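Local coordinates for protein phosphoribosylamine--glycine ligase (Thermotoga maritima, PDB 1VKZ) that catalyses the ATP-dependent joining of glycine to 5-phosphoribosylamine, giving glycinamide ribonucleotide in the second step of de novo purine biosynthesis, at residues 111-116 and 284-289. Sequence-based numbering, arbitrary orientation.
Sequences KRFMKK and LEYNVR
Y286, near the end of strand 280-287, extends its ring to helix 107-116 and lays the outer end of that ring against two consecutive helix residues, F113 and M114. The M114 chain runs alongside the phenol in the opposite direction: its CG lies 3.7 Å from Y286 OH and 3.8 Å from Y286 CE2. Beyond CG, the selenium of this selenomethionine sits obliquely to the ring, with SE 4.8 Å from the Y286 ring centroid and 43° off the ring normal, a Met-aromatic contact. F113 crosses the tyrosine at about a right angle, so that Y286 OH lies near the plane of the phenyl ring, 3.9 Å from F113 CE2; F113 CD2 approaches Y286 CE2 at 4.1 Å. With CG anti to the carbonyl carbon (chi1 -66°), the M114 chain lies along the phenol, while F113, with CG anti to the backbone N (chi1 176°), presents its rim to the hydroxyl.

No hydrogen bond links the segments, and the hydroxyl of the buried Y286 is instead hydrogen-bonded to T255 OG1 of helix 242-261. L103, I119, L270 and L272 add further apolar contacts to the tyrosine. Replacing Y286 by an alanine is likely to open a gap beside M114 and F113 and to leave the T255 hydroxyl without this partner. On the strand, L284 and E285 both pair with G273, forming a classic beta bulge just before Y286. The CB of E285 is directed away from the helix, and E285 and N287 are predicted magnesium ligands. The contact thus packs helix 107-116 against strand 280-287, the outermost strand, next to 269-277, of a four-stranded antiparallel sheet within the ATP-grasp domain, the tyrosine facing the helix from between two residues of the probable metal site.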
ATOM      1  N   LYS A 111     -11.173   1.807  14.568  1.00 43.28           N
ATOM      2  CA  LYS A 111     -10.939   1.478  15.983  1.00 41.92           C
ATOM      3  C   LYS A 111     -12.162   0.996  16.708  1.00 43.66           C
ATOM      4  O   LYS A 111     -12.073   0.103  17.549  1.00 43.91           O
ATOM      5  CB  LYS A 111     -10.393   2.690  16.719  1.00 41.82           C
ATOM      6  CG  LYS A 111      -8.957   2.897  16.493  1.00 47.02           C
ATOM      7  CD  LYS A 111      -8.159   1.682  16.956  1.00 53.60           C
ATOM      8  CE  LYS A 111      -6.818   2.060  17.584  1.00 56.11           C
ATOM      9  NZ  LYS A 111      -6.273   0.950  18.442  1.00 51.94           N
ATOM     10  N   ARG A 112     -13.313   1.595  16.407  1.00 45.36           N
ATOM     11  CA  ARG A 112     -14.540   1.189  17.060  1.00 45.35           C
ATOM     12  C   ARG A 112     -14.987  -0.170  16.573  1.00 44.15           C
ATOM     13  O   ARG A 112     -15.512  -0.991  17.319  1.00 42.36           O
ATOM     14  CB  ARG A 112     -15.587   2.267  16.874  1.00 45.91           C
ATOM     15  CG  ARG A 112     -15.377   3.376  17.885  1.00 47.71           C
ATOM     16  CD  ARG A 112     -15.876   4.707  17.465  1.00 48.98           C
ATOM     17  NE  ARG A 112     -15.647   5.733  18.470  1.00 54.10           N
ATOM     18  CZ  ARG A 112     -16.110   6.973  18.360  1.00 56.89           C
ATOM     19  NH1 ARG A 112     -16.785   7.347  17.273  1.00 59.33           N
ATOM     20  NH2 ARG A 112     -15.885   7.850  19.326  1.00 56.02           N
ATOM     21  N   PHE A 113     -14.744  -0.388  15.299  1.00 43.70           N
ATOM     22  CA  PHE A 113     -14.987  -1.655  14.659  1.00 42.61           C
ATOM     23  C   PHE A 113     -14.207  -2.751  15.380  1.00 43.59           C
ATOM     24  O   PHE A 113     -14.770  -3.746  15.835  1.00 43.98           O
ATOM     25  CB  PHE A 113     -14.535  -1.540  13.201  1.00 42.01           C
ATOM     26  CG  PHE A 113     -14.635  -2.812  12.435  1.00 44.23           C
ATOM     27  CD1 PHE A 113     -15.849  -3.248  11.961  1.00 40.71           C
ATOM     28  CD2 PHE A 113     -13.528  -3.591  12.221  1.00 34.20           C
ATOM     29  CE1 PHE A 113     -15.926  -4.422  11.254  1.00 43.09           C
ATOM     30  CE2 PHE A 113     -13.611  -4.788  11.533  1.00 36.25           C
ATOM     31  CZ  PHE A 113     -14.805  -5.196  11.051  1.00 35.32           C
HETATM   32  N   MSE A 114     -12.903  -2.551  15.504  1.00 44.64           N
HETATM   33  CA  MSE A 114     -12.056  -3.533  16.139  1.00 46.72           C
HETATM   34  C   MSE A 114     -12.425  -3.823  17.637  1.00 44.59           C
HETATM   35  O   MSE A 114     -12.379  -4.967  18.115  1.00 40.19           O
HETATM   36  CB  MSE A 114     -10.626  -3.060  16.016  1.00 45.85           C
HETATM   37  CG  MSE A 114     -10.130  -3.020  14.613  1.00 46.98           C
HETATM   38 SE   MSE A 114      -8.230  -2.570  14.576  1.00 63.36          SE
HETATM   39  CE  MSE A 114      -8.197  -0.630  14.140  1.00 49.57           C
ATOM     40  N   LYS A 115     -12.762  -2.775  18.383  1.00 45.72           N
ATOM     41  CA  LYS A 115     -13.214  -2.956  19.756  1.00 45.05           C
ATOM     42  C   LYS A 115     -14.461  -3.853  19.745  1.00 43.20           C
ATOM     43  O   LYS A 115     -14.528  -4.822  20.467  1.00 41.30           O
ATOM     44  CB  LYS A 115     -13.518  -1.607  20.411  1.00 44.60           C
ATOM     45  CG  LYS A 115     -13.519  -1.628  21.959  1.00 46.15           C
ATOM     46  CD  LYS A 115     -14.436  -0.551  22.564  1.00 47.46           C
ATOM     47  CE  LYS A 115     -13.946   0.873  22.285  1.00 55.21           C
ATOM     48  NZ  LYS A 115     -14.975   1.949  22.550  1.00 51.92           N
ATOM     49  N   LYS A 116     -15.412  -3.532  18.871  1.00 43.50           N
ATOM     50  CA  LYS A 116     -16.654  -4.301  18.701  1.00 42.71           C
ATOM     51  C   LYS A 116     -16.407  -5.784  18.383  1.00 42.74           C
ATOM     52  O   LYS A 116     -16.918  -6.677  19.051  1.00 44.69           O
ATOM     53  CB  LYS A 116     -17.485  -3.676  17.578  1.00 43.84           C
ATOM     54  CG  LYS A 116     -18.988  -3.734  17.769  1.00 38.56           C
ATOM     55  CD  LYS A 116     -19.704  -3.220  16.534  1.00 40.68           C
ATOM     56  CE  LYS A 116     -21.187  -3.420  16.650  1.00 37.69           C
ATOM     57  NZ  LYS A 116     -21.849  -3.428  15.323  1.00 49.16           N
ATOM     58  N   LEU A 284      -2.426  -1.903  13.464  1.00 45.75           N
ATOM     59  CA  LEU A 284      -2.156  -0.474  13.469  1.00 44.22           C
ATOM     60  C   LEU A 284      -3.074   0.276  12.559  1.00 45.51           C
ATOM     61  O   LEU A 284      -3.346   1.444  12.807  1.00 44.68           O
ATOM     62  CB  LEU A 284      -0.725  -0.202  13.016  1.00 46.01           C
ATOM     63  CG  LEU A 284       0.332  -0.787  13.941  1.00 40.83           C
ATOM     64  CD1 LEU A 284       1.700  -0.374  13.451  1.00 47.97           C
ATOM     65  CD2 LEU A 284       0.078  -0.327  15.347  1.00 33.91           C
ATOM     66  N   GLU A 285      -3.514  -0.393  11.492  1.00 45.70           N
ATOM     67  CA  GLU A 285      -4.403   0.197  10.518  1.00 44.83           C
ATOM     68  C   GLU A 285      -4.767  -0.818   9.471  1.00 41.92           C
ATOM     69  O   GLU A 285      -4.090  -1.809   9.269  1.00 46.19           O
ATOM     70  CB  GLU A 285      -3.794   1.432   9.843  1.00 44.30           C
ATOM     71  CG  GLU A 285      -2.694   1.110   8.874  1.00 51.51           C
ATOM     72  CD  GLU A 285      -1.973   2.332   8.346  1.00 52.86           C
ATOM     73  OE1 GLU A 285      -2.098   3.457   8.918  1.00 66.48           O
ATOM     74  OE2 GLU A 285      -1.263   2.138   7.339  1.00 70.68           O
ATOM     75  N   TYR A 286      -5.876  -0.542   8.817  1.00 42.65           N
ATOM     76  CA  TYR A 286      -6.395  -1.298   7.684  1.00 39.89           C
ATOM     77  C   TYR A 286      -6.163  -0.454   6.424  1.00 39.06           C
ATOM     78  O   TYR A 286      -6.378   0.751   6.426  1.00 38.15           O
ATOM     79  CB  TYR A 286      -7.897  -1.481   7.860  1.00 37.96           C
ATOM     80  CG  TYR A 286      -8.357  -2.484   8.892  1.00 39.07           C
ATOM     81  CD1 TYR A 286      -7.920  -3.797   8.863  1.00 38.78           C
ATOM     82  CD2 TYR A 286      -9.274  -2.125   9.865  1.00 35.92           C
ATOM     83  CE1 TYR A 286      -8.351  -4.704   9.817  1.00 40.09           C
ATOM     84  CE2 TYR A 286      -9.720  -3.021  10.794  1.00 35.75           C
ATOM     85  CZ  TYR A 286      -9.253  -4.299  10.767  1.00 29.98           C
ATOM     86  OH  TYR A 286      -9.722  -5.194  11.671  1.00 41.07           O
ATOM     87  N   ASN A 287      -5.692  -1.091   5.364  1.00 41.44           N
ATOM     88  CA  ASN A 287      -5.783  -0.519   4.032  1.00 43.44           C
ATOM     89  C   ASN A 287      -6.558  -1.494   3.169  1.00 41.87           C
ATOM     90  O   ASN A 287      -6.547  -2.689   3.401  1.00 40.17           O
ATOM     91  CB  ASN A 287      -4.388  -0.218   3.470  1.00 44.93           C
ATOM     92  CG  ASN A 287      -3.657   0.875   4.262  1.00 49.72           C
ATOM     93  OD1 ASN A 287      -4.200   1.452   5.241  1.00 56.97           O
ATOM     94  ND2 ASN A 287      -2.427   1.186   3.837  1.00 44.23           N
ATOM     95  N   VAL A 288      -7.294  -0.964   2.215  1.00 44.40           N
ATOM     96  CA  VAL A 288      -8.202  -1.792   1.392  1.00 46.00           C
ATOM     97  C   VAL A 288      -7.659  -1.952   0.001  1.00 48.07           C
ATOM     98  O   VAL A 288      -8.405  -2.004  -0.954  1.00 54.84           O
ATOM     99  CB  VAL A 288      -9.626  -1.213   1.329  1.00 44.75           C
ATOM    100  CG1 VAL A 288     -10.275  -1.299   2.728  1.00 45.27           C
ATOM    101  CG2 VAL A 288      -9.612   0.198   0.799  1.00 38.33           C
ATOM    102  N   ARG A 289      -6.350  -2.015  -0.102  1.00 47.80           N
ATOM    103  CA  ARG A 289      -5.693  -2.335  -1.325  1.00 51.08           C
ATOM    104  C   ARG A 289      -4.264  -2.742  -0.960  1.00 49.84           C
ATOM    105  O   ARG A 289      -3.864  -2.636   0.190  1.00 49.60           O
ATOM    106  CB  ARG A 289      -5.724  -1.143  -2.266  1.00 52.72           C
ATOM    107  CG  ARG A 289      -5.467   0.199  -1.601  1.00 59.84           C
ATOM    108  CD  ARG A 289      -4.088   0.347  -0.991  1.00 67.61           C
ATOM    109  NE  ARG A 289      -3.897   1.633  -0.319  1.00 76.83           N
ATOM    110  CZ  ARG A 289      -2.749   2.039   0.231  1.00 75.52           C
ATOM    111  NH1 ARG A 289      -1.662   1.269   0.191  1.00 79.30           N
ATOM    112  NH2 ARG A 289      -2.687   3.226   0.818  1.00 70.44           N
TER